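Local coordinates for protein serpin-ZX (Arabidopsis thaliana, PDB 3LE2) that inhibits target proteases, including metacaspase-9 and RD21A, by offering its reactive center loop for cleavage and trapping the enzyme covalently, at residues A[81-94]-A[226-238]. Numbering follows the deposited sequence.
With ACT (acetate ion), chain C.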
ATOM      1  N   ALA A  81      13.786  -2.956   4.886  1.00 36.87           N
ATOM      2  CA  ALA A  81      14.682  -1.917   4.392  1.00 38.28           C
ATOM      3  C   ALA A  81      13.883  -0.932   3.545  1.00 34.66           C
ATOM      4  O   ALA A  81      14.190   0.261   3.494  1.00 34.41           O
ATOM      5  CB  ALA A  81      15.841  -2.513   3.576  1.00 30.08           C
ATOM      6  N   VAL A  82      12.866  -1.448   2.866  1.00 34.19           N
ATOM      7  CA  VAL A  82      12.022  -0.628   2.010  1.00 30.36           C
ATOM      8  C   VAL A  82      11.062   0.191   2.879  1.00 34.01           C
ATOM      9  O   VAL A  82      10.734   1.328   2.558  1.00 31.89           O
ATOM     10  CB  VAL A  82      11.229  -1.497   1.019  1.00 24.69           C
ATOM     11  CG1 VAL A  82      10.108  -0.679   0.343  1.00 26.81           C
ATOM     12  CG2 VAL A  82      12.169  -2.106  -0.020  1.00 30.80           C
ATOM     13  N   LEU A  83      10.638  -0.390   3.994  1.00 33.24           N
ATOM     14  CA  LEU A  83       9.656   0.243   4.864  1.00 36.66           C
ATOM     15  C   LEU A  83      10.290   1.131   5.931  1.00 36.61           C
ATOM     16  O   LEU A  83       9.585   1.811   6.654  1.00 32.54           O
ATOM     17  CB  LEU A  83       8.766  -0.809   5.522  1.00 31.75           C
ATOM     18  CG  LEU A  83       7.799  -1.500   4.566  1.00 33.89           C
ATOM     19  CD1 LEU A  83       6.759  -2.294   5.322  1.00 20.27           C
ATOM     20  CD2 LEU A  83       7.145  -0.469   3.643  1.00 32.57           C
ATOM     21  N   ALA A  84      11.618   1.119   6.011  1.00 37.50           N
ATOM     22  CA  ALA A  84      12.349   1.922   6.980  1.00 35.36           C
ATOM     23  C   ALA A  84      12.117   3.400   6.732  1.00 30.92           C
ATOM     24  O   ALA A  84      11.913   3.815   5.599  1.00 36.22           O
ATOM     25  CB  ALA A  84      13.852   1.608   6.904  1.00 35.53           C
ATOM     26  N   ASP A  85      12.157   4.195   7.794  1.00 27.33           N
ATOM     27  CA  ASP A  85      12.052   5.642   7.671  1.00 31.29           C
ATOM     28  C   ASP A  85      13.261   6.195   6.914  1.00 40.31           C
ATOM     29  O   ASP A  85      14.397   5.761   7.120  1.00 39.92           O
ATOM     30  CB  ASP A  85      11.974   6.271   9.061  1.00 31.10           C
ATOM     31  CG  ASP A  85      11.772   7.772   9.010  1.00 36.24           C
ATOM     32  OD1 ASP A  85      11.325   8.293   7.963  1.00 36.85           O
ATOM     33  OD2 ASP A  85      12.060   8.431  10.030  1.00 42.30           O
ATOM     34  N   GLY A  86      13.027   7.153   6.035  1.00 36.07           N
ATOM     35  CA  GLY A  86      14.126   7.697   5.271  1.00 32.30           C
ATOM     36  C   GLY A  86      14.437   9.118   5.666  1.00 44.12           C
ATOM     37  O   GLY A  86      15.389   9.706   5.164  1.00 48.05           O
ATOM     38  N   SER A  87      13.637   9.670   6.572  1.00 45.08           N
ATOM     39  CA  SER A  87      13.754  11.080   6.917  1.00 47.79           C
ATOM     40  C   SER A  87      15.111  11.427   7.531  1.00 45.89           C
ATOM     41  O   SER A  87      15.664  12.490   7.251  1.00 48.57           O
ATOM     42  CB  SER A  87      12.619  11.505   7.846  1.00 51.84           C
ATOM     43  OG  SER A  87      12.600  10.705   9.014  1.00 47.48           O
ATOM     44  N   ALA A  88      15.646  10.539   8.363  1.00 42.65           N
ATOM     45  CA  ALA A  88      16.966  10.764   8.945  1.00 43.48           C
ATOM     46  C   ALA A  88      17.990  11.067   7.856  1.00 49.68           C
ATOM     47  O   ALA A  88      18.976  11.762   8.087  1.00 49.61           O
ATOM     48  CB  ALA A  88      17.403   9.561   9.769  1.00 52.96           C
ATOM     49  N   ASN A  89      17.749  10.546   6.659  1.00 52.43           N
ATOM     50  CA  ASN A  89      18.682  10.726   5.556  1.00 50.40           C
ATOM     51  C   ASN A  89      18.171  11.632   4.441  1.00 48.81           C
ATOM     52  O   ASN A  89      18.776  11.699   3.375  1.00 47.45           O
ATOM     53  CB  ASN A  89      19.077   9.373   4.973  1.00 50.33           C
ATOM     54  CG  ASN A  89      19.937   8.559   5.921  1.00 58.63           C
ATOM     55  OD1 ASN A  89      19.735   7.355   6.078  1.00 69.71           O
ATOM     56  ND2 ASN A  89      20.908   9.212   6.554  1.00 63.52           N
ATOM     57  N   GLY A  90      17.054  12.312   4.687  1.00 43.23           N
ATOM     58  CA  GLY A  90      16.519  13.285   3.746  1.00 41.46           C
ATOM     59  C   GLY A  90      15.514  12.714   2.775  1.00 43.91           C
ATOM     60  O   GLY A  90      15.006  13.420   1.906  1.00 45.38           O
ATOM     61  N   GLY A  91      15.238  11.423   2.914  1.00 47.75           N
ATOM     62  CA  GLY A  91      14.225  10.774   2.108  1.00 47.78           C
ATOM     63  C   GLY A  91      12.878  10.849   2.797  1.00 42.71           C
ATOM     64  O   GLY A  91      12.732  11.521   3.810  1.00 42.20           O
ATOM     65  N   PRO A  92      11.883  10.142   2.258  1.00 47.52           N
ATOM     66  CA  PRO A  92      10.531  10.285   2.800  1.00 44.83           C
ATOM     67  C   PRO A  92      10.440   9.818   4.245  1.00 37.99           C
ATOM     68  O   PRO A  92      11.311   9.124   4.769  1.00 36.48           O
ATOM     69  CB  PRO A  92       9.691   9.384   1.880  1.00 36.14           C
ATOM     70  CG  PRO A  92      10.484   9.298   0.622  1.00 38.76           C
ATOM     71  CD  PRO A  92      11.912   9.243   1.095  1.00 33.56           C
ATOM     72  N   LYS A  93       9.368  10.229   4.891  1.00 37.14           N
ATOM     73  CA  LYS A  93       9.099   9.818   6.243  1.00 33.35           C
ATOM     74  C   LYS A  93       8.201   8.605   6.140  1.00 33.64           C
ATOM     75  O   LYS A  93       7.173   8.646   5.463  1.00 30.33           O
ATOM     76  CB  LYS A  93       8.377  10.940   6.987  1.00 35.04           C
ATOM     77  CG  LYS A  93       7.895  10.566   8.390  1.00 42.25           C
ATOM     78  CD  LYS A  93       9.082  10.437   9.334  1.00 47.42           C
ATOM     79  CE  LYS A  93       8.673  10.012  10.727  1.00 39.59           C
ATOM     80  NZ  LYS A  93       9.901   9.704  11.521  1.00 51.37           N
ATOM     81  N   LEU A  94       8.612   7.525   6.791  1.00 31.35           N
ATOM     82  CA  LEU A  94       7.808   6.316   6.883  1.00 29.95           C
ATOM     83  C   LEU A  94       7.772   5.901   8.327  1.00 36.75           C
ATOM     84  O   LEU A  94       8.767   6.024   9.044  1.00 29.23           O
ATOM     85  CB  LEU A  94       8.406   5.153   6.076  1.00 25.48           C
ATOM     86  CG  LEU A  94       8.308   5.152   4.549  1.00 36.30           C
ATOM     87  CD1 LEU A  94       9.394   6.022   3.922  1.00 31.15           C
ATOM     88  CD2 LEU A  94       8.413   3.713   4.038  1.00 28.92           C
ATOM     89  N   PRO A 226       8.460  11.157  -9.086  1.00 23.58           N
ATOM     90  CA  PRO A 226       9.508  10.744  -8.141  1.00 27.82           C
ATOM     91  C   PRO A 226       9.534  11.597  -6.866  1.00 34.93           C
ATOM     92  O   PRO A 226       9.312  12.816  -6.924  1.00 25.76           O
ATOM     93  CB  PRO A 226      10.822  10.986  -8.914  1.00 24.62           C
ATOM     94  CG  PRO A 226      10.432  11.386 -10.285  1.00 31.90           C
ATOM     95  CD  PRO A 226       9.013  11.839 -10.270  1.00 21.65           C
ATOM     96  N   TYR A 227       9.830  10.947  -5.738  1.00 29.72           N
ATOM     97  CA  TYR A 227      10.008  11.615  -4.453  1.00 35.74           C
ATOM     98  C   TYR A 227      11.473  11.963  -4.241  1.00 38.59           C
ATOM     99  O   TYR A 227      12.362  11.184  -4.605  1.00 36.49           O
ATOM    100  CB  TYR A 227       9.539  10.722  -3.289  1.00 27.23           C
ATOM    101  CG  TYR A 227       8.043  10.537  -3.219  1.00 30.05           C
ATOM    102  CD1 TYR A 227       7.226  11.557  -2.757  1.00 29.74           C
ATOM    103  CD2 TYR A 227       7.444   9.339  -3.617  1.00 30.88           C
ATOM    104  CE1 TYR A 227       5.863  11.406  -2.704  1.00 29.23           C
ATOM    105  CE2 TYR A 227       6.071   9.174  -3.561  1.00 29.02           C
ATOM    106  CZ  TYR A 227       5.285  10.219  -3.099  1.00 26.95           C
ATOM    107  OH  TYR A 227       3.917  10.091  -3.025  1.00 27.57           O
ATOM    108  N   LEU A 228      11.705  13.133  -3.649  1.00 37.43           N
ATOM    109  CA  LEU A 228      13.023  13.555  -3.190  1.00 43.69           C
ATOM    110  C   LEU A 228      13.729  12.443  -2.414  1.00 38.48           C
ATOM    111  O   LEU A 228      13.133  11.782  -1.567  1.00 39.91           O
ATOM    112  CB  LEU A 228      12.891  14.790  -2.291  1.00 37.59           C
ATOM    113  CG  LEU A 228      14.222  15.297  -1.738  1.00 47.07           C
ATOM    114  CD1 LEU A 228      15.122  15.828  -2.878  1.00 35.96           C
ATOM    115  CD2 LEU A 228      13.990  16.345  -0.657  1.00 46.85           C
ATOM    116  N   GLN A 229      15.015  12.272  -2.684  1.00 43.26           N
ATOM    117  CA  GLN A 229      15.762  11.131  -2.171  1.00 44.26           C
ATOM    118  C   GLN A 229      16.703  11.512  -1.033  1.00 45.40           C
ATOM    119  O   GLN A 229      16.829  10.782  -0.044  1.00 44.52           O
ATOM    120  CB  GLN A 229      16.574  10.535  -3.310  1.00 43.46           C
ATOM    121  CG  GLN A 229      16.690   9.033  -3.313  1.00 48.46           C
ATOM    122  CD  GLN A 229      17.292   8.538  -4.608  1.00 46.24           C
ATOM    123  OE1 GLN A 229      17.268   9.243  -5.613  1.00 51.69           O
ATOM    124  NE2 GLN A 229      17.841   7.334  -4.591  1.00 47.26           N
ATOM    125  N   GLY A 230      17.358  12.663  -1.172  1.00 44.59           N
ATOM    126  CA  GLY A 230      18.452  13.014  -0.283  1.00 45.16           C
ATOM    127  C   GLY A 230      19.525  11.934  -0.299  1.00 47.66           C
ATOM    128  O   GLY A 230      20.004  11.533  -1.369  1.00 49.19           O
ATOM    129  N   GLN A 231      19.889  11.451   0.886  1.00 45.01           N
ATOM    130  CA  GLN A 231      20.945  10.449   1.029  1.00 52.96           C
ATOM    131  C   GLN A 231      20.363   9.052   1.131  1.00 54.58           C
ATOM    132  O   GLN A 231      21.086   8.066   1.291  1.00 54.55           O
ATOM    133  CB  GLN A 231      21.807  10.736   2.259  1.00 54.51           C
ATOM    134  CG  GLN A 231      22.414  12.122   2.265  1.00 61.35           C
ATOM    135  CD  GLN A 231      23.040  12.479   0.932  1.00 68.77           C
ATOM    136  OE1 GLN A 231      22.425  13.164   0.110  1.00 71.18           O
ATOM    137  NE2 GLN A 231      24.266  12.012   0.707  1.00 66.13           N
ATOM    138  N   ASP A 232      19.042   8.979   1.053  1.00 51.99           N
ATOM    139  CA  ASP A 232      18.356   7.702   1.042  1.00 52.47           C
ATOM    140  C   ASP A 232      18.681   7.006  -0.278  1.00 46.77           C
ATOM    141  O   ASP A 232      18.607   7.619  -1.346  1.00 48.95           O
ATOM    142  CB  ASP A 232      16.849   7.930   1.186  1.00 47.31           C
ATOM    143  CG  ASP A 232      16.101   6.676   1.572  1.00 45.57           C
ATOM    144  OD1 ASP A 232      16.656   5.562   1.417  1.00 48.02           O
ATOM    145  OD2 ASP A 232      14.947   6.811   2.030  1.00 49.68           O
ATOM    146  N   LYS A 233      19.060   5.734  -0.201  1.00 56.68           N
ATOM    147  CA  LYS A 233      19.374   4.941  -1.394  1.00 42.03           C
ATOM    148  C   LYS A 233      18.107   4.534  -2.152  1.00 46.94           C
ATOM    149  O   LYS A 233      18.130   4.319  -3.367  1.00 43.03           O
ATOM    150  CB  LYS A 233      20.136   3.674  -1.004  1.00 54.67           C
ATOM    151  CG  LYS A 233      21.575   3.886  -0.553  1.00 69.52           C
ATOM    152  CD  LYS A 233      22.361   2.581  -0.696  1.00 79.06           C
ATOM    153  CE  LYS A 233      23.855   2.768  -0.480  1.00 93.32           C
ATOM    154  NZ  LYS A 233      24.610   1.529  -0.835  1.00 88.32           N
ATOM    155  N   ARG A 234      17.005   4.406  -1.425  1.00 36.75           N
ATOM    156  CA  ARG A 234      15.751   4.021  -2.047  1.00 38.11           C
ATOM    157  C   ARG A 234      15.241   5.124  -2.959  1.00 30.69           C
ATOM    158  O   ARG A 234      15.489   6.306  -2.723  1.00 32.92           O
ATOM    159  CB  ARG A 234      14.730   3.648  -0.981  1.00 32.79           C
ATOM    160  CG  ARG A 234      15.214   2.479  -0.138  1.00 39.40           C
ATOM    161  CD  ARG A 234      14.481   2.365   1.178  1.00 37.98           C
ATOM    162  NE  ARG A 234      14.545   3.592   1.959  1.00 37.38           N
ATOM    163  CZ  ARG A 234      13.750   3.829   2.995  1.00 42.60           C
ATOM    164  NH1 ARG A 234      12.856   2.919   3.342  1.00 38.30           N
ATOM    165  NH2 ARG A 234      13.841   4.962   3.678  1.00 38.96           N
ATOM    166  N   GLN A 235      14.567   4.729  -4.027  1.00 25.55           N
ATOM    167  CA  GLN A 235      13.944   5.691  -4.916  1.00 32.56           C
ATOM    168  C   GLN A 235      12.441   5.439  -4.974  1.00 29.13           C
ATOM    169  O   GLN A 235      11.982   4.475  -5.592  1.00 30.50           O
ATOM    170  CB  GLN A 235      14.548   5.621  -6.325  1.00 42.33           C
ATOM    171  CG  GLN A 235      13.816   6.538  -7.330  1.00 45.37           C
ATOM    172  CD  GLN A 235      13.835   8.004  -6.903  1.00 52.69           C
ATOM    173  OE1 GLN A 235      12.801   8.593  -6.561  1.00 43.89           O
ATOM    174  NE2 GLN A 235      15.024   8.597  -6.911  1.00 60.24           N
ATOM    175  N   PHE A 236      11.673   6.308  -4.331  1.00 29.78           N
ATOM    176  CA  PHE A 236      10.227   6.153  -4.326  1.00 30.89           C
ATOM    177  C   PHE A 236       9.625   7.008  -5.420  1.00 29.19           C
ATOM    178  O   PHE A 236      10.137   8.078  -5.727  1.00 26.71           O
ATOM    179  CB  PHE A 236       9.648   6.587  -2.981  1.00 28.58           C
ATOM    180  CG  PHE A 236      10.129   5.772  -1.815  1.00 31.25           C
ATOM    181  CD1 PHE A 236      11.166   6.227  -1.015  1.00 29.04           C
ATOM    182  CD2 PHE A 236       9.532   4.559  -1.511  1.00 29.45           C
ATOM    183  CE1 PHE A 236      11.607   5.483   0.060  1.00 29.48           C
ATOM    184  CE2 PHE A 236       9.960   3.808  -0.423  1.00 25.93           C
ATOM    185  CZ  PHE A 236      10.996   4.269   0.363  1.00 28.67           C
ATOM    186  N   SER A 237       8.539   6.528  -6.009  1.00 31.52           N
ATOM    187  CA  SER A 237       7.741   7.330  -6.935  1.00 26.32           C
ATOM    188  C   SER A 237       6.261   7.013  -6.748  1.00 24.05           C
ATOM    189  O   SER A 237       5.891   5.968  -6.199  1.00 23.83           O
ATOM    190  CB  SER A 237       8.140   7.058  -8.389  1.00 26.37           C
ATOM    191  OG  SER A 237       9.532   7.209  -8.560  1.00 32.60           O
ATOM    192  N   MET A 238       5.416   7.921  -7.207  1.00 24.74           N
ATOM    193  CA  MET A 238       3.985   7.665  -7.240  1.00 26.06           C
ATOM    194  C   MET A 238       3.572   7.623  -8.693  1.00 24.52           C
ATOM    195  O   MET A 238       3.987   8.457  -9.498  1.00 28.43           O
ATOM    196  CB  MET A 238       3.182   8.734  -6.461  1.00 24.36           C
ATOM    197  CG  MET A 238       1.651   8.582  -6.588  1.00 25.25           C
ATOM    198  SD  MET A 238       0.688   9.803  -5.668  1.00 31.30           S
ATOM    199  CE  MET A 238       0.805   9.126  -4.007  1.00 26.83           C
TER
HETATM  200  C   ACT C 393       9.685   7.307 -12.883  1.00 50.92           C
HETATM  201  O   ACT C 393       9.498   7.935 -11.802  1.00 45.68           O
HETATM  202  OXT ACT C 393       8.673   7.100 -13.597  1.00 40.26           O
HETATM  203  CH3 ACT C 393      11.047   6.835 -13.308  1.00 43.40           C
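Arg-234 reaches across to Ala-84 where, in the serpin fold, the loop joining helix 68-83 to strand 93-103 meets the connection between the antiparallel strands 220-226 and 236-243. From CB, which points toward 81-94, its CG lies anti to the carbonyl carbon (chi1 -60°), sending the chain to the helix end. CD passes 3.1 Å from Ala-81 O; there the chain bends, and NE turns back to the syn lone pair of Asp-232 OD1 (2.9 Å). CZ is the centre of the flat guanidinium, one face of which carries Phe-236 CZ, offset toward the rim. NH1 donates to Ala-84 O at 2.6 Å and sits 2.8 Å from Val-82 O, among carbonyls of the helix's last turn, whose dipole would probably favour the positive charge. NH2 donates to the same Ala-84 O less straight (132°) and forms a salt bridge with Asp-232 OD2, so one carbonyl and one carboxylate fix the rotation of the guanidinium. Asp-232 is itself steadied by an Asx turn, its OD1 also accepting from Arg-234 N. Gly-86, with no side chain, lets both come up against the 81-94 backbone: its CA is 3.2 Å from Arg-234 NH2. Pro-92 CG meets Phe-236 CD1 obliquely (3.5 Å), and Leu-94 CD1 lies near Phe-236 CZ; Phe-175 of strand 167-176 and Leu-383 of strand 382-388 continue this apolar layer. At the outer end a type II' turn, Gln-229 to Asp-232, packs glycine against glycine, Gly-230 on Gly-90, and Gln-231 N sits nearly in line with the C=O bond of Asn-89, donating to its O at 2.7 Å (N-H...O 156°).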